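Local atomic coordinates of putative methyltransferase (Emericella variicolor, PDB entry 7DMB), a protein that probably transfers methyl groups as a trans-acting methyltransferase of calbistrin biosynthesis, and binds S-adenosyl-L-homocysteine, the spent form of the usual methyl donor. Residues I71-K76 against R148-V153; K78-T83 against D155-R160; A281-H286 against N310-P315; H362-D367 against A376-R381. All coordinates share one frame; numbering follows the deposited sequence.

Contact 1 (I71-K76 against R148-V153)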
loop_
_atom_site.group_PDB
_atom_site.type_symbol
_atom_site.label_atom_id
_atom_site.label_comp_id
_atom_site.label_asym_id
_atom_site.label_seq_id
_atom_site.Cartn_x
_atom_site.Cartn_y
_atom_site.Cartn_z
ATOM N N ILE A 71 4.297 11.575 -20.191
ATOM C CA ILE A 71 4.589 12.141 -21.512
ATOM C C ILE A 71 5.278 13.490 -21.367
ATOM O O ILE A 71 6.289 13.773 -22.021
ATOM C CB ILE A 71 3.293 12.276 -22.332
ATOM C CG1 ILE A 71 2.670 10.901 -22.622
ATOM C CG2 ILE A 71 3.560 13.072 -23.631
ATOM C CD1 ILE A 71 1.190 10.976 -23.082
ATOM N N GLN A 72 4.739 14.337 -20.483
ATOM C CA GLN A 72 5.267 15.675 -20.266
ATOM C C GLN A 72 6.657 15.655 -19.662
ATOM O O GLN A 72 7.354 16.666 -19.728
ATOM C CB GLN A 72 4.312 16.468 -19.356
ATOM C CG GLN A 72 4.297 17.973 -19.597
ATOM C CD GLN A 72 3.612 18.367 -20.895
ATOM O OE1 GLN A 72 3.097 17.527 -21.621
ATOM N NE2 GLN A 72 3.603 19.658 -21.186
ATOM N N MET A 73 7.068 14.531 -19.064
ATOM C CA MET A 73 8.372 14.435 -18.422
ATOM C C MET A 73 9.500 14.057 -19.369
ATOM O O MET A 73 10.671 14.213 -19.002
ATOM C CB MET A 73 8.318 13.405 -17.293
ATOM C CG MET A 73 7.682 13.938 -16.035
ATOM S SD MET A 73 6.978 12.604 -15.050
ATOM C CE MET A 73 8.465 12.007 -14.240
ATOM N N GLN A 74 9.182 13.566 -20.564
ATOM C CA GLN A 74 10.198 12.942 -21.410
ATOM C C GLN A 74 11.324 13.915 -21.740
ATOM O O GLN A 74 12.502 13.627 -21.498
ATOM C CB GLN A 74 9.554 12.395 -22.688
ATOM C CG GLN A 74 8.571 11.264 -22.405
ATOM C CD GLN A 74 9.208 10.117 -21.632
ATOM O OE1 GLN A 74 10.243 9.575 -22.051
ATOM N NE2 GLN A 74 8.593 9.733 -20.501
ATOM N N GLU A 75 10.985 15.079 -22.295
ATOM C CA GLU A 75 12.035 16.007 -22.696
ATOM C C GLU A 75 12.761 16.563 -21.480
ATOM O O GLU A 75 13.979 16.780 -21.523
ATOM C CB GLU A 75 11.452 17.143 -23.548
ATOM C CG GLU A 75 12.539 18.068 -24.107
ATOM C CD GLU A 75 11.996 19.245 -24.902
ATOM O OE1 GLU A 75 10.843 19.175 -25.383
ATOM O OE2 GLU A 75 12.735 20.246 -25.047
ATOM N N LYS A 76 12.033 16.754 -20.381
ATOM C CA LYS A 76 12.644 17.232 -19.150
ATOM C C LYS A 76 13.654 16.219 -18.616
ATOM O O LYS A 76 14.783 16.577 -18.249
ATOM C CB LYS A 76 11.539 17.509 -18.122
ATOM C CG LYS A 76 11.737 18.764 -17.304
ATOM C CD LYS A 76 10.548 19.067 -16.385
ATOM C CE LYS A 76 11.023 19.602 -15.032
ATOM N NZ LYS A 76 9.918 20.103 -14.221
ATOM N N ARG A 148 2.909 16.622 -9.212
ATOM C CA ARG A 148 4.105 17.039 -8.475
ATOM C C ARG A 148 5.352 16.272 -8.911
ATOM O O ARG A 148 6.457 16.830 -8.901
ATOM C CB ARG A 148 3.915 16.842 -6.967
ATOM C CG ARG A 148 2.959 17.786 -6.263
ATOM C CD ARG A 148 3.053 17.526 -4.751
ATOM N NE ARG A 148 2.049 18.278 -4.013
ATOM C CZ ARG A 148 1.849 18.205 -2.705
ATOM N NH1 ARG A 148 2.577 17.391 -1.953
ATOM N NH2 ARG A 148 0.905 18.956 -2.156
ATOM N N VAL A 149 5.210 14.986 -9.242
ATOM C CA VAL A 149 6.360 14.228 -9.720
ATOM C C VAL A 149 6.867 14.826 -11.026
ATOM O O VAL A 149 8.066 15.081 -11.196
ATOM C CB VAL A 149 5.992 12.743 -9.880
ATOM C CG1 VAL A 149 6.995 12.053 -10.807
ATOM C CG2 VAL A 149 5.920 12.070 -8.511
ATOM N N TYR A 150 5.953 15.061 -11.963
ATOM C CA TYR A 150 6.300 15.770 -13.191
ATOM C C TYR A 150 6.936 17.118 -12.878
ATOM O O TYR A 150 7.985 17.471 -13.425
ATOM C CB TYR A 150 5.052 15.984 -14.048
ATOM C CG TYR A 150 5.120 17.293 -14.805
ATOM C CD1 TYR A 150 5.946 17.417 -15.922
ATOM C CD2 TYR A 150 4.400 18.407 -14.394
ATOM C CE1 TYR A 150 6.045 18.593 -16.609
ATOM C CE2 TYR A 150 4.500 19.593 -15.080
ATOM C CZ TYR A 150 5.324 19.674 -16.194
ATOM O OH TYR A 150 5.451 20.845 -16.913
ATOM N N ASP A 151 6.308 17.873 -11.982
ATOM C CA ASP A 151 6.652 19.266 -11.755
ATOM C C ASP A 151 7.984 19.431 -11.036
ATOM O O ASP A 151 8.542 20.530 -11.047
ATOM C CB ASP A 151 5.521 19.924 -10.958
ATOM C CG ASP A 151 5.617 21.425 -10.936
ATOM O OD1 ASP A 151 5.819 22.048 -12.002
ATOM O OD2 ASP A 151 5.502 21.979 -9.833
ATOM N N ASN A 152 8.513 18.372 -10.421
ATOM C CA ASN A 152 9.749 18.465 -9.652
ATOM C C ASN A 152 10.831 17.513 -10.141
ATOM O O ASN A 152 11.886 17.430 -9.510
ATOM C CB ASN A 152 9.487 18.179 -8.168
ATOM C CG ASN A 152 8.622 19.209 -7.524
ATOM O OD1 ASN A 152 9.114 20.231 -7.036
ATOM N ND2 ASN A 152 7.315 18.951 -7.504
ATOM N N VAL A 153 10.595 16.791 -11.236
ATOM C CA VAL A 153 11.432 15.635 -11.549
ATOM C C VAL A 153 12.900 16.036 -11.691
ATOM O O VAL A 153 13.792 15.356 -11.162
ATOM C CB VAL A 153 10.896 14.911 -12.799
ATOM C CG1 VAL A 153 10.874 15.831 -13.997
ATOM C CG2 VAL A 153 11.712 13.656 -13.062
#
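The phenol ring of Tyr150 is the flat group at this contact, and Met73 meets it at the edge, with CG close to the ring plane and 3.9 Å from CD1 of Tyr150. Gln72 comes in obliquely: its aliphatic CG rests 3.5 Å from CE1 of Tyr150, and the two side chains run side by side in the same direction, with amide and ring planes 70° apart. The Gln72 amide is held by Arg123 and by the carbonyl of Asp120. On a face of the ring, the ammonium of Lys76 stands 5.1 Å from the centroid of Tyr150, at most a weak cation-pi attraction. Lys76 NZ also makes a weak hydrogen bond of 3.4 Å to Tyr150 O, while its CE lies alongside Val153 CG1 at 3.9 Å, the two chains pointing opposite ways. Met73 bends at its last torsion (chi3 81°), and this brings CE against two valines, 3.7 Å from Val149 CG1 and 3.8 Å from Val153 CG2.

The two segments run nearly parallel, their axes at 10°. The contact joins helices 56-79 and 140-157 by plain side-chain packing, away from the ligand. Leu124 and Met127 of helix 120-134 also touch Tyr150, Tyr90 and Leu94 of helix 85-101 touch Met73, and Phe322 of helix 319-324 borders Met73 and Val149.

Contact 2 (K78-T83 against D155-R160)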
loop_
_atom_site.group_PDB
_atom_site.type_symbol
_atom_site.label_atom_id
_atom_site.label_comp_id
_atom_site.label_asym_id
_atom_site.label_seq_id
_atom_site.Cartn_x
_atom_site.Cartn_y
_atom_site.Cartn_z
ATOM N N LYS A 78 15.312 13.873 -20.219
ATOM C CA LYS A 78 16.460 13.598 -21.079
ATOM C C LYS A 78 17.525 14.687 -20.976
ATOM O O LYS A 78 18.723 14.393 -21.000
ATOM C CB LYS A 78 15.992 13.427 -22.522
ATOM C CG LYS A 78 15.121 12.194 -22.754
ATOM C CD LYS A 78 15.500 11.013 -21.838
ATOM C CE LYS A 78 16.757 10.264 -22.352
ATOM N NZ LYS A 78 17.091 8.991 -21.644
ATOM N N SER A 79 17.121 15.945 -20.842
ATOM C CA SER A 79 18.115 16.995 -20.663
ATOM C C SER A 79 18.619 17.111 -19.224
ATOM O O SER A 79 19.549 17.889 -18.972
ATOM C CB SER A 79 17.552 18.345 -21.123
ATOM O OG SER A 79 16.188 18.481 -20.770
ATOM N N ALA A 80 18.054 16.358 -18.285
ATOM C CA ALA A 80 18.455 16.455 -16.889
ATOM C C ALA A 80 19.645 15.547 -16.589
ATOM O O ALA A 80 19.879 14.527 -17.249
ATOM C CB ALA A 80 17.290 16.099 -15.961
ATOM N N THR A 81 20.389 15.927 -15.558
ATOM C CA THR A 81 21.501 15.131 -15.055
ATOM C C THR A 81 20.973 14.179 -13.988
ATOM O O THR A 81 20.741 14.578 -12.845
ATOM C CB THR A 81 22.595 16.031 -14.493
ATOM O OG1 THR A 81 23.040 16.934 -15.513
ATOM C CG2 THR A 81 23.768 15.195 -13.997
ATOM N N CYS A 82 20.789 12.911 -14.358
ATOM C CA CYS A 82 20.449 11.864 -13.392
ATOM C C CYS A 82 21.654 11.574 -12.509
ATOM O O CYS A 82 22.633 10.963 -12.956
ATOM C CB CYS A 82 19.987 10.605 -14.123
ATOM S SG CYS A 82 18.336 10.799 -14.787
ATOM N N THR A 83 21.578 11.997 -11.248
ATOM C CA THR A 83 22.740 12.016 -10.371
ATOM C C THR A 83 22.970 10.713 -9.624
ATOM O O THR A 83 24.034 10.550 -9.017
ATOM C CB THR A 83 22.615 13.145 -9.353
ATOM O OG1 THR A 83 21.339 13.052 -8.715
ATOM C CG2 THR A 83 22.760 14.483 -10.042
ATOM N N ASP A 155 14.570 18.751 -10.388
ATOM C CA ASP A 155 15.086 18.994 -9.042
ATOM C C ASP A 155 15.287 17.696 -8.274
ATOM O O ASP A 155 16.176 17.614 -7.424
ATOM C CB ASP A 155 14.143 19.899 -8.249
ATOM C CG ASP A 155 14.279 21.359 -8.623
ATOM O OD1 ASP A 155 15.148 21.691 -9.447
ATOM O OD2 ASP A 155 13.503 22.180 -8.089
ATOM N N ILE A 156 14.479 16.675 -8.552
ATOM C CA ILE A 156 14.629 15.424 -7.819
ATOM C C ILE A 156 15.817 14.625 -8.355
ATOM O O ILE A 156 16.714 14.248 -7.590
ATOM C CB ILE A 156 13.317 14.614 -7.847
ATOM C CG1 ILE A 156 12.201 15.369 -7.106
ATOM C CG2 ILE A 156 13.533 13.206 -7.246
ATOM C CD1 ILE A 156 10.803 14.849 -7.370
ATOM N N VAL A 157 15.875 14.388 -9.674
ATOM C CA VAL A 157 16.983 13.573 -10.188
ATOM C C VAL A 157 18.307 14.311 -10.114
ATOM O O VAL A 157 19.368 13.676 -10.174
ATOM C CB VAL A 157 16.770 13.095 -11.639
ATOM C CG1 VAL A 157 15.461 12.326 -11.783
ATOM C CG2 VAL A 157 16.860 14.271 -12.614
ATOM N N GLU A 158 18.291 15.631 -9.982
ATOM C CA GLU A 158 19.542 16.350 -9.811
ATOM C C GLU A 158 19.908 16.574 -8.348
ATOM O O GLU A 158 20.894 17.270 -8.072
ATOM C CB GLU A 158 19.491 17.672 -10.567
ATOM C CG GLU A 158 19.264 17.436 -12.059
ATOM C CD GLU A 158 19.637 18.611 -12.938
ATOM O OE1 GLU A 158 19.856 19.735 -12.415
ATOM O OE2 GLU A 158 19.701 18.402 -14.167
ATOM N N GLY A 159 19.153 15.998 -7.409
ATOM C CA GLY A 159 19.549 16.007 -6.006
ATOM C C GLY A 159 19.334 17.308 -5.269
ATOM O O GLY A 159 20.001 17.551 -4.261
ATOM N N ARG A 160 18.419 18.154 -5.739
ATOM C CA ARG A 160 18.094 19.399 -5.057
ATOM C C ARG A 160 16.876 19.285 -4.148
ATOM O O ARG A 160 16.734 20.094 -3.229
ATOM C CB ARG A 160 17.865 20.521 -6.079
ATOM C CG ARG A 160 19.163 21.063 -6.707
ATOM C CD ARG A 160 18.931 22.319 -7.515
ATOM N NE ARG A 160 18.075 22.048 -8.672
ATOM C CZ ARG A 160 18.504 21.540 -9.828
ATOM N NH1 ARG A 160 19.787 21.236 -9.990
ATOM N NH2 ARG A 160 17.652 21.330 -10.823
HETATM O O HOH W 1 22.040 19.123 -15.596
#
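One threonine grips a single carbonyl twice here: both the backbone N and the hydroxyl of Thr83 donate to Val157 O, at the end of helix 140-157. That helix closes in a Schellman motif, in which Gly159, at positive phi, is the C-prime residue, with Arg160 N bonded to Asp155 O and Gly159 N to Ile156 O. Val157 O is left to be taken by the loop that follows helix 56-79. Thr83 N reaches it at 3.0 Å, nearly along the direction of the carbonyl bond, whereas OG1 lies 2.5 Å from Val157 O, short enough that the exact length is doubtful, and comes from above the carbonyl plane. The hydroxyl can join in because chi1 (51°) puts OG1 between the backbone N and carbonyl carbon of Thr83, from where it reaches the same oxygen as Thr83 N.

A second grip comes from Glu158, whose chain, extended beyond CG, crosses the Thr81 side chain at about a right angle. Its OE2 accepts Thr81 N at 2.9 Å in an almost straight bond (176°), met on the anti side and somewhat out of the carboxylate plane. Next to these polar ties, Ala80 CB packs 3.8 Å from Val157 CG2, and Phe87 of helix 85-101 touches both Cys82 and Val157. This surface contact therefore ties the exits of two helices together. The other carboxylate oxygen of Glu158 belongs to a salt-bridge network with Asp155 and Arg160: the Arg160 guanidinium turns its end to Glu158, with NH1 2.9 Å from OE1 of Glu158, and its NE side to Asp155, where NH2 lies 2.9 Å from OD1 of Asp155.

Contact 3 (A281-H286 against N310-P315). With SAH (S-adenosyl-L-homocysteine), chain C.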
loop_
_atom_site.group_PDB
_atom_site.type_symbol
_atom_site.label_atom_id
_atom_site.label_comp_id
_atom_site.label_asym_id
_atom_site.label_seq_id
_atom_site.Cartn_x
_atom_site.Cartn_y
_atom_site.Cartn_z
ATOM N N ALA A 281 -0.285 -5.184 8.470
ATOM C CA ALA A 281 0.723 -4.539 7.627
ATOM C C ALA A 281 0.116 -4.125 6.289
ATOM O O ALA A 281 -0.394 -4.975 5.547
ATOM C CB ALA A 281 1.919 -5.471 7.421
ATOM N N SER A 282 0.181 -2.824 5.967
ATOM C CA SER A 282 -0.363 -2.333 4.704
ATOM C C SER A 282 0.772 -1.677 3.929
ATOM O O SER A 282 1.251 -0.593 4.289
ATOM C CB SER A 282 -1.521 -1.370 4.926
ATOM O OG SER A 282 -1.958 -0.762 3.719
ATOM N N ASN A 283 1.214 -2.379 2.890
ATOM C CA ASN A 283 2.130 -1.854 1.891
ATOM C C ASN A 283 3.449 -1.418 2.525
ATOM O O ASN A 283 4.063 -0.430 2.126
ATOM C CB ASN A 283 1.454 -0.742 1.089
ATOM C CG ASN A 283 0.550 -1.310 -0.002
ATOM O OD1 ASN A 283 1.007 -2.090 -0.850
ATOM N ND2 ASN A 283 -0.744 -0.986 0.057
ATOM N N VAL A 284 3.914 -2.217 3.491
ATOM C CA VAL A 284 5.223 -2.054 4.098
ATOM C C VAL A 284 6.113 -3.267 3.843
ATOM O O VAL A 284 7.320 -3.125 3.604
ATOM C CB VAL A 284 5.103 -1.777 5.619
ATOM C CG1 VAL A 284 4.127 -2.757 6.286
ATOM C CG2 VAL A 284 6.471 -1.852 6.281
ATOM N N LEU A 285 5.539 -4.474 3.851
ATOM C CA LEU A 285 6.378 -5.664 3.760
ATOM C C LEU A 285 7.153 -5.696 2.444
ATOM O O LEU A 285 8.321 -6.091 2.421
ATOM C CB LEU A 285 5.538 -6.934 3.952
ATOM C CG LEU A 285 4.787 -7.137 5.299
ATOM C CD1 LEU A 285 4.289 -8.575 5.471
ATOM C CD2 LEU A 285 5.619 -6.733 6.490
ATOM N N HIS A 286 6.543 -5.239 1.343
ATOM C CA HIS A 286 7.270 -5.256 0.074
ATOM C C HIS A 286 8.443 -4.282 0.064
ATOM O O HIS A 286 9.292 -4.367 -0.834
ATOM C CB HIS A 286 6.328 -4.963 -1.107
ATOM C CG HIS A 286 5.889 -3.534 -1.211
ATOM N ND1 HIS A 286 4.565 -3.158 -1.120
ATOM C CD2 HIS A 286 6.590 -2.395 -1.426
ATOM C CE1 HIS A 286 4.471 -1.849 -1.267
ATOM N NE2 HIS A 286 5.685 -1.361 -1.447
ATOM N N ASN A 310 -2.327 -8.754 5.806
ATOM C CA ASN A 310 -1.330 -8.097 4.963
ATOM C C ASN A 310 -2.030 -7.498 3.743
ATOM O O ASN A 310 -2.540 -8.227 2.884
ATOM C CB ASN A 310 -0.244 -9.099 4.563
ATOM C CG ASN A 310 0.939 -8.456 3.849
ATOM O OD1 ASN A 310 1.279 -7.295 4.073
ATOM N ND2 ASN A 310 1.580 -9.231 2.988
ATOM N N GLN A 311 -2.082 -6.176 3.682
ATOM C CA GLN A 311 -2.661 -5.462 2.551
ATOM C C GLN A 311 -1.519 -5.032 1.639
ATOM O O GLN A 311 -0.637 -4.278 2.070
ATOM C CB GLN A 311 -3.458 -4.253 3.044
ATOM C CG GLN A 311 -4.367 -3.575 2.016
ATOM C CD GLN A 311 -5.163 -2.441 2.638
ATOM O OE1 GLN A 311 -4.594 -1.447 3.112
ATOM N NE2 GLN A 311 -6.486 -2.591 2.663
ATOM N N GLU A 312 -1.528 -5.498 0.387
ATOM C CA GLU A 312 -0.345 -5.329 -0.455
ATOM C C GLU A 312 -0.696 -5.104 -1.922
ATOM O O GLU A 312 -1.423 -5.890 -2.533
ATOM C CB GLU A 312 0.583 -6.543 -0.324
ATOM C CG GLU A 312 1.611 -6.432 0.809
ATOM C CD GLU A 312 2.724 -5.437 0.482
ATOM O OE1 GLU A 312 2.907 -5.112 -0.727
ATOM O OE2 GLU A 312 3.433 -5.004 1.419
ATOM N N LEU A 313 -0.125 -4.050 -2.492
ATOM C CA LEU A 313 -0.322 -3.753 -3.907
ATOM C C LEU A 313 0.157 -4.889 -4.804
ATOM O O LEU A 313 1.222 -5.477 -4.590
ATOM C CB LEU A 313 0.424 -2.476 -4.271
ATOM C CG LEU A 313 -0.170 -1.236 -3.626
ATOM C CD1 LEU A 313 0.822 -0.091 -3.746
ATOM C CD2 LEU A 313 -1.492 -0.914 -4.306
ATOM N N SER A 314 -0.654 -5.201 -5.804
ATOM C CA SER A 314 -0.167 -5.878 -7.003
ATOM C C SER A 314 -1.008 -5.491 -8.230
ATOM O O SER A 314 -1.531 -6.367 -8.925
ATOM C CB SER A 314 -0.147 -7.401 -6.786
ATOM O OG SER A 314 -1.359 -7.908 -6.240
ATOM N N PRO A 315 -1.153 -4.196 -8.539
ATOM C CA PRO A 315 -1.947 -3.827 -9.716
ATOM C C PRO A 315 -1.241 -4.240 -10.992
ATOM O O PRO A 315 -0.008 -4.380 -11.022
ATOM C CB PRO A 315 -2.036 -2.291 -9.602
ATOM C CG PRO A 315 -0.756 -1.912 -8.952
ATOM C CD PRO A 315 -0.508 -3.016 -7.934
HETATM N N SAH C . 1.019 1.982 6.151
HETATM C CA SAH C . 1.417 3.198 5.389
HETATM C CB SAH C . 1.368 2.965 3.875
HETATM C CG SAH C . 2.602 2.266 3.344
HETATM S SD SAH C . 4.108 3.286 3.374
HETATM C C SAH C . 0.488 4.356 5.764
HETATM O O SAH C . 1.027 5.470 5.925
HETATM O OXT SAH C . -0.730 4.091 5.910
HETATM C "C5'" SAH C . 5.303 2.118 4.073
HETATM C "C4'" SAH C . 5.578 2.392 5.536
HETATM O "O4'" SAH C . 6.387 1.315 6.069
HETATM C "C3'" SAH C . 6.355 3.686 5.789
HETATM O "O3'" SAH C . 5.727 4.414 6.836
HETATM C "C2'" SAH C . 7.759 3.189 6.147
HETATM O "O2'" SAH C . 8.478 4.023 7.030
HETATM C "C1'" SAH C . 7.462 1.847 6.803
HETATM N N9 SAH C . 8.577 0.911 6.711
HETATM C C8 SAH C . 9.465 0.825 5.669
HETATM N N7 SAH C . 10.369 -0.108 5.827
HETATM C C5 SAH C . 10.070 -0.668 7.059
HETATM C C6 SAH C . 10.671 -1.709 7.793
HETATM N N6 SAH C . 11.740 -2.381 7.376
HETATM N N1 SAH C . 10.123 -2.025 8.993
HETATM C C2 SAH C . 9.049 -1.339 9.405
HETATM N N3 SAH C . 8.400 -0.349 8.800
HETATM C C4 SAH C . 8.964 -0.050 7.616
HETATM O O HOH W 2 2.511 -4.907 3.840
#
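His286 and Glu312 meet through a histidine-carboxylate hydrogen bond: His286 ND1 donates to Glu312 OE1 at 2.6 Å, exactly in the ring plane and on the syn lone pair of the oxygen. The carboxylate stands almost upright to the ring, at 82°. Its other oxygen, OE2, takes His286 N at 3.1 Å from above the carboxylate plane and also accepts from a water, which in turn receives Val284 N. A bend at chi2 (-73°) carries the Glu312 carboxylate over to this turn.

Earlier in both segments, strands 276-282 and 306-313 pair in parallel, Gln311 N donating to Ala281 O and Asn283 N to Gln311 O. Ser282 OG donates to Gln311 OE1 at 2.8 Å, in the carbonyl plane and on a lone pair, while the amide nitrogen of Gln311 is taken by Asn377. Where the strand pairing ends, the side chain of Asn283 stands in for backbone: its OD1 accepts Leu313 N at 2.8 Å, and its ND2 goes to Asn375.

The amino group of S-adenosyl-L-homocysteine donates to Ser282 O at 3.2 Å, and Val284 CG2 packs against its ribose O4'. Ser282, Asn283 and Val284 line the pocket of this Rossmann-like fold. Glu312, bonded to His286 N and ND1 and through water to Val284 N, probably steadies the turn from a second shell and holds the His286 ring in its rotation.

Contact 4 (H362-D367 against A376-R381)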
loop_
_atom_site.group_PDB
_atom_site.type_symbol
_atom_site.label_atom_id
_atom_site.label_comp_id
_atom_site.label_asym_id
_atom_site.label_seq_id
_atom_site.Cartn_x
_atom_site.Cartn_y
_atom_site.Cartn_z
ATOM N N HIS A 362 -4.607 -17.758 3.944
ATOM C CA HIS A 362 -5.845 -18.250 4.532
ATOM C C HIS A 362 -7.046 -17.752 3.740
ATOM O O HIS A 362 -7.858 -18.547 3.264
ATOM C CB HIS A 362 -5.919 -17.810 6.006
ATOM C CG HIS A 362 -7.079 -18.367 6.764
ATOM N ND1 HIS A 362 -7.048 -19.610 7.362
ATOM C CD2 HIS A 362 -8.284 -17.833 7.065
ATOM C CE1 HIS A 362 -8.195 -19.823 7.987
ATOM N NE2 HIS A 362 -8.965 -18.763 7.815
ATOM N N ALA A 363 -7.160 -16.437 3.571
ATOM C CA ALA A 363 -8.220 -15.819 2.789
ATOM C C ALA A 363 -7.642 -14.628 2.035
ATOM O O ALA A 363 -6.656 -14.022 2.469
ATOM C CB ALA A 363 -9.387 -15.366 3.676
ATOM N N VAL A 364 -8.225 -14.320 0.876
ATOM C CA VAL A 364 -7.815 -13.155 0.089
ATOM C C VAL A 364 -9.054 -12.494 -0.490
ATOM O O VAL A 364 -9.926 -13.167 -1.051
ATOM C CB VAL A 364 -6.831 -13.486 -1.051
ATOM C CG1 VAL A 364 -6.279 -12.195 -1.624
ATOM C CG2 VAL A 364 -5.703 -14.320 -0.567
ATOM N N GLY A 365 -9.128 -11.176 -0.352
ATOM C CA GLY A 365 -10.117 -10.379 -1.048
ATOM C C GLY A 365 -9.471 -9.194 -1.741
ATOM O O GLY A 365 -8.667 -8.471 -1.140
ATOM N N LEU A 366 -9.810 -8.975 -3.000
ATOM C CA LEU A 366 -9.228 -7.872 -3.741
ATOM C C LEU A 366 -10.080 -6.619 -3.558
ATOM O O LEU A 366 -11.270 -6.687 -3.254
ATOM C CB LEU A 366 -9.093 -8.229 -5.225
ATOM C CG LEU A 366 -8.354 -9.530 -5.560
ATOM C CD1 LEU A 366 -8.281 -9.742 -7.069
ATOM C CD2 LEU A 366 -6.949 -9.588 -4.942
ATOM N N ASP A 367 -9.451 -5.466 -3.727
ATOM C CA ASP A 367 -10.152 -4.200 -3.580
ATOM C C ASP A 367 -10.928 -3.795 -4.839
ATOM O O ASP A 367 -11.428 -2.666 -4.915
ATOM C CB ASP A 367 -9.158 -3.110 -3.170
ATOM C CG ASP A 367 -8.200 -2.704 -4.290
ATOM O OD1 ASP A 367 -8.245 -3.264 -5.425
ATOM O OD2 ASP A 367 -7.381 -1.795 -4.010
ATOM N N ALA A 376 -4.301 -6.391 -2.756
ATOM C CA ALA A 376 -4.800 -7.670 -2.250
ATOM C C ALA A 376 -4.817 -7.647 -0.715
ATOM O O ALA A 376 -3.798 -7.355 -0.081
ATOM C CB ALA A 376 -3.947 -8.835 -2.757
ATOM N N ASN A 377 -5.980 -7.949 -0.127
ATOM C CA ASN A 377 -6.151 -8.030 1.331
ATOM C C ASN A 377 -6.003 -9.492 1.731
ATOM O O ASN A 377 -6.920 -10.292 1.514
ATOM C CB ASN A 377 -7.514 -7.487 1.774
ATOM C CG ASN A 377 -7.704 -6.003 1.440
ATOM O OD1 ASN A 377 -7.175 -5.116 2.126
ATOM N ND2 ASN A 377 -8.451 -5.730 0.366
ATOM N N MET A 378 -4.856 -9.838 2.320
ATOM C CA MET A 378 -4.479 -11.228 2.572
ATOM C C MET A 378 -4.464 -11.525 4.068
ATOM O O MET A 378 -3.880 -10.768 4.855
ATOM C CB MET A 378 -3.105 -11.531 1.977
ATOM C CG MET A 378 -3.047 -11.427 0.467
ATOM S SD MET A 378 -1.364 -11.432 -0.175
ATOM C CE MET A 378 -0.906 -9.718 0.043
ATOM N N LEU A 379 -5.079 -12.636 4.453
ATOM C CA LEU A 379 -5.016 -13.131 5.825
ATOM C C LEU A 379 -4.254 -14.452 5.827
ATOM O O LEU A 379 -4.516 -15.331 5.001
ATOM C CB LEU A 379 -6.422 -13.297 6.414
ATOM C CG LEU A 379 -6.529 -13.559 7.921
ATOM C CD1 LEU A 379 -5.884 -12.444 8.753
ATOM C CD2 LEU A 379 -7.993 -13.736 8.329
ATOM N N ALA A 380 -3.275 -14.569 6.708
ATOM C CA ALA A 380 -2.462 -15.771 6.796
ATOM C C ALA A 380 -2.353 -16.162 8.258
ATOM O O ALA A 380 -2.257 -15.289 9.127
ATOM C CB ALA A 380 -1.074 -15.553 6.205
ATOM N N ARG A 381 -2.378 -17.468 8.512
ATOM C CA ARG A 381 -2.343 -18.042 9.850
ATOM C C ARG A 381 -0.983 -18.670 10.122
ATOM O O ARG A 381 -0.356 -19.249 9.230
ATOM C CB ARG A 381 -3.434 -19.110 10.022
ATOM C CG ARG A 381 -3.687 -19.529 11.450
ATOM C CD ARG A 381 -4.867 -20.495 11.571
ATOM N NE ARG A 381 -5.710 -20.082 12.695
ATOM C CZ ARG A 381 -5.952 -20.807 13.781
ATOM N NH1 ARG A 381 -5.437 -22.029 13.930
ATOM N NH2 ARG A 381 -6.716 -20.292 14.721
#
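Gly365 O is gripped by two nitrogens of one residue, Asn377 N and Asn377 ND2, which come to it from opposite faces of the carbonyl plane. They belong to the antiparallel hairpin of strands 358-366 and 375-382, at one margin of the main sheet. The backbone bond from Asn377 N is 2.9 Å and that from ND2 to Gly365 O is 3.1 Å, the latter from well above the carbonyl plane. With CG set beside its own backbone N (chi1 -62°), Asn377 can turn its amide back to the carbonyl that its main chain already holds. The amide has further partners: ND2 also bonds to Ser184, and OD1 accepts from Gln311 of the adjoining strand.

Toward the other end of the hairpin a classic beta bulge sets His362 and Ala363 both opposite Leu379, whose carbonyl accepts twice. His362 N comes in the carbonyl plane, 2.6 Å from Leu379 O; Ala363 N is tilted from it and lies at 3.2 Å. The chain returns to regular pairing at once, for Leu379 N donates to Ala363 O in a nearly straight bond (176°). The imidazole of His362 reaches beyond the hairpin, its NE2 taking the backbone N of Asp33 and its ring meeting Phe307 edge-to-face.

Val364, Leu366, Ala376 and Met378 share one face of the sheet, where Trp349 of helix 346-355 covers Met378. On it Val364 and Met378 lie alongside, pointing the same way, CG1 of Val364 being 3.9 Å from CG of Met378, and Leu366 CD2 rests 3.8 Å from Ala376 CB.

In the fold
Contacts 1 and 2 come first, their segments alternating along the chain, and work as a pair: both join helices 56-79 and 140-157, contact 1 along the bodies and contact 2 where the helices end, with centres 11 Å apart. Contacts 3 and 4 follow and share the seven-stranded mixed sheet, also 11 Å apart between centres. They touch where strands 306-313 and 375-382 run side by side, so the hairpin of contact 4 extends the sheet beyond strand 306-313, on the side away from strand 276-282, which touches the ligand. Contacts 1 and 4, about 36 Å apart between centres, lie on opposite sides of the chain's centre, the helical packing at a distance from the ligand-carrying sheet.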